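Side-chain contact in NAD(P)-dependent oxidoreductase (Pseudomonas putida, PDB 7A3W), which probably catalyses the NADPH-dependent reduction of imines, and acts in conjugate reduction and reductive amination: residues A268-S271 / Y272-A276. Numbering follows the deposited sequence.
Sequences AYLS and YCRMA
Four successive i to i+4 hydrogen bonds join 268-271 to 272-276 as consecutive turns of the α-helix 264-278: the amides of Tyr272, Cys273, Arg274 and Met275 reach back to the carbonyls of Ala268, Tyr269, Leu270 and Ser271. The straightest runs from Cys273 N to Tyr269 O, 3.0 Å long with an N-H...O angle of 170°. Ala268 O takes a second donor, the hydroxyl of Ser271, with OG at 2.6 Å; chi1 of 77° sets OG between the backbone N and the carbonyl carbon, folded back against its own helix. The same carbonyl oxygen sits over one face of the Tyr272 ring, displaced toward its rim and 3.5 Å from CG, while Ser271 OG approaches that ring obliquely.

One residue further along the helix, Cys273 SG lies over a face of the Tyr269 ring in a sulfur-aromatic contact, 3.7 Å from the centroid and 23° off the ring normal. It is shifted toward the hydroxyl end of the ring, so that CZ of Tyr269 is the nearest ring atom to SG at 3.4 Å. Leu270 and Arg274 run side by side, the leucine CD2 lying over one face of the guanidinium, 4.1 Å from NH2. That NH2 forms a salt bridge with Glu250 of helix 242-258, linking the two helices.

Tyr269 and Cys273 face this helix as well, meeting His245 and Val246 respectively, and the tyrosine side chain is about 10 Å from a bound NADPH. Its ring also stacks with Phe185 of the second subunit, and the Tyr272 hydroxyl is hydrogen-bonded to Glu193 OE1 and Ala264 N of that subunit. Helix 264-278 of the C-terminal domain thus packs against helix 242-258, against the C-terminal helix 289-293 through Tyr272 and Ala276, and against the second subunit.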
loop_
_atom_site.group_PDB
_atom_site.type_symbol
_atom_site.label_atom_id
_atom_site.label_comp_id
_atom_site.label_asym_id
_atom_site.label_seq_id
_atom_site.Cartn_x
_atom_site.Cartn_y
_atom_site.Cartn_z
ATOM N N ALA B 268 5.272 6.053 12.054
ATOM C CA ALA B 268 4.073 6.826 11.650
ATOM C C ALA B 268 2.807 6.037 12.001
ATOM O O ALA B 268 1.901 6.581 12.648
ATOM C CB ALA B 268 4.158 7.177 10.183
ATOM N N TYR B 269 2.720 4.782 11.591
ATOM C CA TYR B 269 1.539 3.939 11.888
ATOM C C TYR B 269 1.356 3.820 13.405
ATOM O O TYR B 269 0.235 3.958 13.894
ATOM C CB TYR B 269 1.703 2.572 11.238
ATOM C CG TYR B 269 0.767 1.522 11.764
ATOM C CD1 TYR B 269 -0.581 1.488 11.417
ATOM C CD2 TYR B 269 1.241 0.544 12.613
ATOM C CE1 TYR B 269 -1.417 0.499 11.899
ATOM C CE2 TYR B 269 0.422 -0.449 13.102
ATOM C CZ TYR B 269 -0.902 -0.491 12.721
ATOM O OH TYR B 269 -1.682 -1.490 13.224
ATOM N N LEU B 270 2.435 3.596 14.153
ATOM C CA LEU B 270 2.316 3.430 15.630
ATOM C C LEU B 270 1.801 4.731 16.248
ATOM O O LEU B 270 0.989 4.638 17.189
ATOM C CB LEU B 270 3.652 2.996 16.234
ATOM C CG LEU B 270 3.884 1.489 16.248
ATOM C CD1 LEU B 270 5.311 1.176 16.674
ATOM C CD2 LEU B 270 2.875 0.789 17.150
ATOM N N SER B 271 2.226 5.887 15.737
ATOM C CA SER B 271 1.759 7.202 16.246
ATOM C C SER B 271 0.248 7.312 16.044
ATOM O O SER B 271 -0.438 7.842 16.925
ATOM C CB SER B 271 2.510 8.363 15.619
ATOM O OG SER B 271 2.053 8.633 14.300
ATOM N N TYR B 272 -0.292 6.810 14.932
ATOM C CA TYR B 272 -1.741 6.881 14.658
ATOM C C TYR B 272 -2.474 5.911 15.594
ATOM O O TYR B 272 -3.547 6.259 16.130
ATOM C CB TYR B 272 -2.021 6.604 13.188
ATOM C CG TYR B 272 -1.446 7.628 12.242
ATOM C CD1 TYR B 272 -1.057 8.880 12.684
ATOM C CD2 TYR B 272 -1.357 7.366 10.880
ATOM C CE1 TYR B 272 -0.565 9.834 11.813
ATOM C CE2 TYR B 272 -0.877 8.319 9.992
ATOM C CZ TYR B 272 -0.472 9.559 10.465
ATOM O OH TYR B 272 0.016 10.533 9.639
ATOM N N CYS B 273 -1.915 4.720 15.791
ATOM C CA CYS B 273 -2.417 3.752 16.787
ATOM C C CYS B 273 -2.492 4.414 18.161
ATOM O O CYS B 273 -3.515 4.262 18.819
ATOM C CB CYS B 273 -1.543 2.519 16.858
ATOM S SG CYS B 273 -1.767 1.448 15.412
ATOM N N ARG B 274 -1.433 5.110 18.568
ATOM C CA ARG B 274 -1.360 5.713 19.926
ATOM C C ARG B 274 -2.374 6.855 20.026
ATOM O O ARG B 274 -3.030 6.961 21.064
ATOM C CB ARG B 274 0.083 6.091 20.257
ATOM C CG ARG B 274 0.955 4.869 20.505
ATOM C CD ARG B 274 2.308 5.233 21.062
ATOM N NE ARG B 274 3.323 4.280 20.638
ATOM C CZ ARG B 274 3.407 3.032 21.065
ATOM N NH1 ARG B 274 2.527 2.560 21.935
ATOM N NH2 ARG B 274 4.387 2.261 20.636
ATOM N N MET B 275 -2.563 7.631 18.968
ATOM C CA MET B 275 -3.671 8.624 18.874
ATOM C C MET B 275 -4.988 7.948 19.244
ATOM O O MET B 275 -5.724 8.498 20.059
ATOM C CB MET B 275 -3.843 9.175 17.461
ATOM C CG MET B 275 -3.081 10.428 17.170
ATOM S SD MET B 275 -3.248 10.819 15.403
ATOM C CE MET B 275 -1.620 11.531 15.204
ATOM N N ALA B 276 -5.288 6.801 18.630
ATOM C CA ALA B 276 -6.546 6.067 18.846
ATOM C C ALA B 276 -6.624 5.575 20.296
ATOM O O ALA B 276 -7.690 5.751 20.928
ATOM C CB ALA B 276 -6.680 4.953 17.836
#